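Local atomic coordinates of protein with a SET domain within carboxy region (Cryptosporidium parvum, PDB entry 4LDG), a protein that carries a carboxy-terminal SET domain, the part described here, and probably acts as a histone H4K20 methyltransferase. Residues I126-C131 with D161-E166; I230-L235 with L243-K248. One frame throughout, in Å; residues are numbered along the deposited sequence.

Interaction 1: residues I126-C131 with D161-E166; sequences IIYKYC and DDFVLE
Tyr128 and Phe163 meet where helix 121-134 lies against strand 163-166, an edge strand of a three-stranded antiparallel sheet in the SET domain. The two aromatic side chains, one from the helix and one from the strand, pass each other at a slant: CD1 of Tyr128 approaches the rim of the phenylalanine ring near its plane, 4.1 Å from CD1 of Phe163, so the rings do not stack. The tyrosine reaches past Phe163 toward the loop that leads into the strand. With CG anti to its own carbonyl carbon (chi1 -68°), the ring extends far enough for its hydroxyl to donate a 2.6 Å hydrogen bond from OH to Asp161 O. That carbonyl oxygen lies in the plane of the tyrosine ring, at its edge, and the hydroxyl in turn sits in the carbonyl plane on a lone pair, with a C=O...O angle of 140°. A water donates to the same hydroxyl, 2.9 Å from Tyr128 OH, and also to the carboxylate, at 3.1 Å from Asp161 OD1. The phenol is thus tied directly to the backbone of Asp161 and, through the water, to its carboxylate; two bonds grip the hydroxyl and hold the end of the side chain at this loop. Its CE1 edge runs beside the peptide that leads into the strand.

Cys131, one helical turn further on, covers a face of Phe163. Phe163 has CG anti to its backbone N (chi1 -172°), a setting that turns the ring toward the helix and presents this face to the cysteine. Ile105 packs on Cys131. Cys131 CB makes a CH-pi contact 4.0 Å from the centroid of the Phe163 ring, while SG adds an oblique sulfur-aromatic contact, 5.0 Å from that centroid.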
loop_
_atom_site.group_PDB
_atom_site.type_symbol
_atom_site.label_atom_id
_atom_site.label_comp_id
_atom_site.label_asym_id
_atom_site.label_seq_id
_atom_site.Cartn_x
_atom_site.Cartn_y
_atom_site.Cartn_z
ATOM N N ILE A 126 -13.181 -6.228 6.139
ATOM C CA ILE A 126 -12.617 -7.505 6.540
ATOM C C ILE A 126 -11.397 -7.830 5.686
ATOM O O ILE A 126 -10.340 -8.173 6.206
ATOM C CB ILE A 126 -13.693 -8.616 6.510
ATOM C CG1 ILE A 126 -14.623 -8.415 7.724
ATOM C CG2 ILE A 126 -13.073 -10.010 6.497
ATOM C CD1 ILE A 126 -16.008 -8.994 7.566
ATOM N N ILE A 127 -11.524 -7.679 4.387
ATOM C CA ILE A 127 -10.409 -7.942 3.474
ATOM C C ILE A 127 -9.215 -6.991 3.682
ATOM O O ILE A 127 -8.064 -7.431 3.715
ATOM C CB ILE A 127 -10.884 -7.881 2.000
ATOM C CG1 ILE A 127 -11.975 -8.941 1.754
ATOM C CG2 ILE A 127 -9.717 -8.082 1.025
ATOM C CD1 ILE A 127 -11.498 -10.373 1.949
ATOM N N TYR A 128 -9.474 -5.706 3.842
ATOM C CA TYR A 128 -8.408 -4.740 4.070
ATOM C C TYR A 128 -7.623 -5.028 5.344
ATOM O O TYR A 128 -6.390 -5.077 5.349
ATOM C CB TYR A 128 -9.020 -3.323 4.128
ATOM C CG TYR A 128 -9.589 -2.834 2.798
ATOM C CD1 TYR A 128 -9.086 -3.273 1.588
ATOM C CD2 TYR A 128 -10.615 -1.914 2.768
ATOM C CE1 TYR A 128 -9.581 -2.806 0.405
ATOM C CE2 TYR A 128 -11.139 -1.455 1.575
ATOM C CZ TYR A 128 -10.598 -1.889 0.390
ATOM O OH TYR A 128 -11.126 -1.431 -0.823
ATOM N N LYS A 129 -8.357 -5.238 6.419
ATOM C CA LYS A 129 -7.776 -5.627 7.691
ATOM C C LYS A 129 -6.906 -6.866 7.526
ATOM O O LYS A 129 -5.769 -6.907 8.005
ATOM C CB LYS A 129 -8.885 -5.874 8.713
ATOM C CG LYS A 129 -8.379 -6.242 10.096
ATOM C CD LYS A 129 -9.442 -6.078 11.178
ATOM C CE LYS A 129 -8.927 -6.694 12.459
ATOM N NZ LYS A 129 -9.699 -6.331 13.695
ATOM N N TYR A 130 -7.415 -7.868 6.821
ATOM C CA TYR A 130 -6.619 -9.064 6.595
ATOM C C TYR A 130 -5.340 -8.761 5.812
ATOM O O TYR A 130 -4.287 -9.280 6.140
ATOM C CB TYR A 130 -7.441 -10.145 5.885
ATOM C CG TYR A 130 -6.738 -11.487 5.793
ATOM C CD1 TYR A 130 -6.891 -12.457 6.799
ATOM C CD2 TYR A 130 -5.934 -11.788 4.714
ATOM C CE1 TYR A 130 -6.274 -13.681 6.716
ATOM C CE2 TYR A 130 -5.287 -13.008 4.622
ATOM C CZ TYR A 130 -5.455 -13.949 5.631
ATOM O OH TYR A 130 -4.804 -15.157 5.530
ATOM N N CYS A 131 -5.431 -7.969 4.746
ATOM C CA CYS A 131 -4.219 -7.632 3.943
ATOM C C CYS A 131 -3.202 -6.815 4.758
ATOM O O CYS A 131 -1.993 -7.040 4.692
ATOM C CB CYS A 131 -4.589 -6.856 2.700
ATOM S SG CYS A 131 -5.673 -7.710 1.543
ATOM N N ASP A 161 -10.776 -0.976 -6.214
ATOM C CA ASP A 161 -10.969 -1.263 -4.796
ATOM C C ASP A 161 -9.988 -2.250 -4.153
ATOM O O ASP A 161 -10.057 -2.455 -2.930
ATOM C CB ASP A 161 -12.423 -1.679 -4.479
ATOM C CG ASP A 161 -13.378 -0.508 -4.505
ATOM O OD1 ASP A 161 -12.954 0.615 -4.167
ATOM O OD2 ASP A 161 -14.561 -0.698 -4.872
ATOM N N ASP A 162 -9.086 -2.842 -4.939
ATOM C CA ASP A 162 -8.032 -3.659 -4.355
ATOM C C ASP A 162 -7.273 -2.831 -3.338
ATOM O O ASP A 162 -7.188 -1.584 -3.457
ATOM C CB ASP A 162 -7.030 -4.176 -5.386
ATOM C CG ASP A 162 -7.536 -5.381 -6.174
ATOM O OD1 ASP A 162 -8.685 -5.874 -5.939
ATOM O OD2 ASP A 162 -6.758 -5.850 -7.046
ATOM N N PHE A 163 -6.795 -3.531 -2.310
ATOM C CA PHE A 163 -5.742 -3.050 -1.414
ATOM C C PHE A 163 -4.502 -2.861 -2.265
ATOM O O PHE A 163 -4.075 -3.803 -2.934
ATOM C CB PHE A 163 -5.472 -4.064 -0.298
ATOM C CG PHE A 163 -4.536 -3.565 0.775
ATOM C CD1 PHE A 163 -5.026 -2.881 1.874
ATOM C CD2 PHE A 163 -3.163 -3.800 0.691
ATOM C CE1 PHE A 163 -4.166 -2.402 2.862
ATOM C CE2 PHE A 163 -2.286 -3.331 1.667
ATOM C CZ PHE A 163 -2.786 -2.612 2.746
ATOM N N VAL A 164 -3.897 -1.666 -2.245
ATOM C CA VAL A 164 -2.658 -1.470 -3.024
ATOM C C VAL A 164 -1.412 -1.646 -2.148
ATOM O O VAL A 164 -0.633 -2.601 -2.315
ATOM C CB VAL A 164 -2.718 -0.138 -3.787
ATOM C CG1 VAL A 164 -1.443 0.130 -4.572
ATOM C CG2 VAL A 164 -3.909 -0.152 -4.740
ATOM N N LEU A 165 -1.239 -0.752 -1.182
ATOM C CA LEU A 165 -0.046 -0.754 -0.330
ATOM C C LEU A 165 -0.395 -0.042 0.939
ATOM O O LEU A 165 -1.263 0.858 0.935
ATOM C CB LEU A 165 1.084 0.054 -0.978
ATOM C CG LEU A 165 1.817 -0.481 -2.202
ATOM C CD1 LEU A 165 2.646 0.644 -2.816
ATOM C CD2 LEU A 165 2.700 -1.678 -1.864
ATOM N N GLU A 166 0.295 -0.375 2.020
ATOM C CA GLU A 166 0.131 0.395 3.238
ATOM C C GLU A 166 1.097 1.558 3.141
ATOM O O GLU A 166 2.176 1.398 2.607
ATOM C CB GLU A 166 0.412 -0.439 4.489
ATOM C CG GLU A 166 0.227 0.345 5.781
ATOM C CD GLU A 166 0.508 -0.436 7.048
ATOM O OE1 GLU A 166 0.742 -1.663 6.981
ATOM O OE2 GLU A 166 0.485 0.192 8.132
HETATM O O HOH W 1 -12.831 0.880 -1.061
#

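Interaction 2: residues I230-L235 with L243-K248; sequences IITKVL and LFFVSK
Phe244 O is gripped by two groups of the facing strand: it accepts a hydrogen bond of 2.9 Å from Lys233 N, somewhat bent at 150°, and a CA-H...O contact of 3.2 Å from Thr232 CA. These residues belong to the antiparallel beta hairpin of strands 230-237 and 240-247 in the SET domain. Phe244 N bonds back to Lys233 O, completing one hydrogen-bonded pair. Two residues along lies the second, in which Val246 N donates 2.9 Å to Ile231 O and Ile231 N answers with 3.0 Å to Val246 O. Ile230 with Ser247, Thr232 with Phe245 and Val234 with Leu243 are non-hydrogen-bonded pairs. The side chains of the first diverge, those of the other two share one face of the hairpin, and Ile231, Lys233, Phe244 and Val246 occupy the other.

Phe244 has CG between its backbone N and carbonyl carbon (chi1 63°), which sets one face of the ring against Lys233 CB, a CH-pi contact 4.0 Å from the centroid of Phe244. CG of Leu235 approaches the ring obliquely from further along the strand. Tyr128 and Ile132 of helix 121-134 cover this side of the hairpin, touching Val246 and Phe244 respectively.

On the other face the ring of Phe245 lies alongside Thr232, both side chains pointing the same way, with Thr232 CG2 3.4 Å from Phe245 CE1. Phe259 adds an edge-to-face contact to Phe245. Beside Ile231, Ile230 reaches across diagonally: its CD1 makes a CH-pi contact over a face of Phe245, off-centre toward the rim, 3.7 Å from the ring centroid.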
loop_
_atom_site.group_PDB
_atom_site.type_symbol
_atom_site.label_atom_id
_atom_site.label_comp_id
_atom_site.label_asym_id
_atom_site.label_seq_id
_atom_site.Cartn_x
_atom_site.Cartn_y
_atom_site.Cartn_z
ATOM N N ILE A 230 -5.273 6.261 -7.158
ATOM C CA ILE A 230 -5.476 5.672 -5.853
ATOM C C ILE A 230 -5.920 6.733 -4.858
ATOM O O ILE A 230 -5.760 7.915 -5.107
ATOM C CB ILE A 230 -4.233 4.985 -5.334
ATOM C CG1 ILE A 230 -3.101 5.985 -5.114
ATOM C CG2 ILE A 230 -3.778 3.914 -6.307
ATOM C CD1 ILE A 230 -1.836 5.310 -4.620
ATOM N N ILE A 231 -6.532 6.275 -3.772
ATOM C CA ILE A 231 -6.965 7.098 -2.658
ATOM C C ILE A 231 -6.589 6.411 -1.343
ATOM O O ILE A 231 -6.277 5.233 -1.326
ATOM C CB ILE A 231 -8.486 7.306 -2.645
ATOM C CG1 ILE A 231 -9.232 5.974 -2.622
ATOM C CG2 ILE A 231 -8.920 8.110 -3.854
ATOM C CD1 ILE A 231 -10.739 6.145 -2.407
ATOM N N THR A 232 -6.668 7.134 -0.241
ATOM C CA THR A 232 -6.317 6.564 1.055
ATOM C C THR A 232 -7.535 6.193 1.892
ATOM O O THR A 232 -8.644 6.686 1.691
ATOM C CB THR A 232 -5.427 7.519 1.857
ATOM O OG1 THR A 232 -5.996 8.823 1.815
ATOM C CG2 THR A 232 -4.031 7.557 1.270
ATOM N N LYS A 233 -7.299 5.278 2.813
ATOM C CA LYS A 233 -8.271 4.852 3.785
ATOM C C LYS A 233 -7.500 4.561 5.052
ATOM O O LYS A 233 -6.288 4.416 5.018
ATOM C CB LYS A 233 -9.023 3.615 3.288
ATOM C CG LYS A 233 -10.095 3.994 2.302
ATOM C CD LYS A 233 -10.883 2.795 1.821
ATOM C CE LYS A 233 -11.974 3.185 0.810
ATOM N NZ LYS A 233 -12.630 4.507 1.056
ATOM N N VAL A 234 -8.198 4.533 6.172
ATOM C CA VAL A 234 -7.580 4.217 7.456
ATOM C C VAL A 234 -8.411 3.140 8.142
ATOM O O VAL A 234 -9.625 3.183 8.078
ATOM C CB VAL A 234 -7.462 5.449 8.387
ATOM C CG1 VAL A 234 -6.977 5.030 9.771
ATOM C CG2 VAL A 234 -6.479 6.454 7.825
ATOM N N LEU A 235 -7.733 2.174 8.749
ATOM C CA LEU A 235 -8.337 1.255 9.693
ATOM C C LEU A 235 -7.658 1.428 11.025
ATOM O O LEU A 235 -6.420 1.420 11.105
ATOM C CB LEU A 235 -8.143 -0.203 9.270
ATOM C CG LEU A 235 -8.922 -0.736 8.060
ATOM C CD1 LEU A 235 -8.737 -2.244 7.957
ATOM C CD2 LEU A 235 -10.405 -0.388 8.109
ATOM N N LEU A 243 -2.703 3.392 7.681
ATOM C CA LEU A 243 -3.070 4.167 6.505
ATOM C C LEU A 243 -2.640 3.388 5.270
ATOM O O LEU A 243 -1.484 2.913 5.189
ATOM C CB LEU A 243 -2.371 5.536 6.563
ATOM C CG LEU A 243 -2.491 6.555 5.409
ATOM C CD1 LEU A 243 -3.914 7.096 5.296
ATOM C CD2 LEU A 243 -1.509 7.695 5.626
ATOM N N PHE A 244 -3.559 3.275 4.304
ATOM C CA PHE A 244 -3.311 2.484 3.110
ATOM C C PHE A 244 -3.998 3.035 1.886
ATOM O O PHE A 244 -4.978 3.829 1.972
ATOM C CB PHE A 244 -3.705 0.987 3.304
ATOM C CG PHE A 244 -5.184 0.743 3.569
ATOM C CD1 PHE A 244 -6.026 0.292 2.572
ATOM C CD2 PHE A 244 -5.720 0.955 4.820
ATOM C CE1 PHE A 244 -7.379 0.074 2.822
ATOM C CE2 PHE A 244 -7.065 0.748 5.079
ATOM C CZ PHE A 244 -7.896 0.305 4.087
ATOM N N PHE A 245 -3.472 2.597 0.737
ATOM C CA PHE A 245 -3.991 2.995 -0.560
ATOM C C PHE A 245 -4.903 1.918 -1.118
ATOM O O PHE A 245 -4.636 0.726 -0.961
ATOM C CB PHE A 245 -2.837 3.175 -1.512
ATOM C CG PHE A 245 -1.982 4.364 -1.208
ATOM C CD1 PHE A 245 -2.484 5.633 -1.335
ATOM C CD2 PHE A 245 -0.647 4.202 -0.849
ATOM C CE1 PHE A 245 -1.680 6.725 -1.109
ATOM C CE2 PHE A 245 0.153 5.283 -0.614
ATOM C CZ PHE A 245 -0.366 6.546 -0.746
ATOM N N VAL A 246 -5.995 2.339 -1.742
ATOM C CA VAL A 246 -6.798 1.442 -2.572
ATOM C C VAL A 246 -6.979 2.085 -3.926
ATOM O O VAL A 246 -6.918 3.295 -4.047
ATOM C CB VAL A 246 -8.162 1.127 -1.949
ATOM C CG1 VAL A 246 -7.978 0.471 -0.592
ATOM C CG2 VAL A 246 -9.002 2.365 -1.790
ATOM N N SER A 247 -7.170 1.270 -4.954
ATOM C CA SER A 247 -7.303 1.773 -6.307
ATOM C C SER A 247 -8.674 2.393 -6.531
ATOM O O SER A 247 -9.665 1.911 -6.013
ATOM C CB SER A 247 -7.099 0.633 -7.295
ATOM O OG SER A 247 -8.042 -0.404 -7.044
ATOM N N LYS A 248 -8.728 3.447 -7.337
ATOM C CA LYS A 248 -9.987 4.095 -7.670
ATOM C C LYS A 248 -10.645 3.438 -8.859
ATOM O O LYS A 248 -11.811 3.686 -9.151
ATOM C CB LYS A 248 -9.755 5.536 -8.063
ATOM C CG LYS A 248 -9.044 6.367 -7.029
ATOM C CD LYS A 248 -8.975 7.801 -7.532
ATOM C CE LYS A 248 -10.363 8.351 -7.763
ATOM N NZ LYS A 248 -10.266 9.814 -7.691
#

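Interactions 1 and 2 share one sheet through neighbouring strands 163-166 and 240-247, their centres about 8 Å apart. Strand 240-247 stands in the middle, with 163-166 on one flank and 230-237 on the other. Two probable backbone hydrogen bonds sew the contacts together: Val164 N to Phe245 O and Phe245 N to Leu165 O, each 2.8 Å. Asp162 O also packs 3.3 Å from Val246 CB. Phe244 is the aromatic bridge, meeting Phe163 with planes at about 25° and Tyr128 at about 55°, so the helix of interaction 1 rests on the same side of the sheet as the Phe244 side chain of interaction 2.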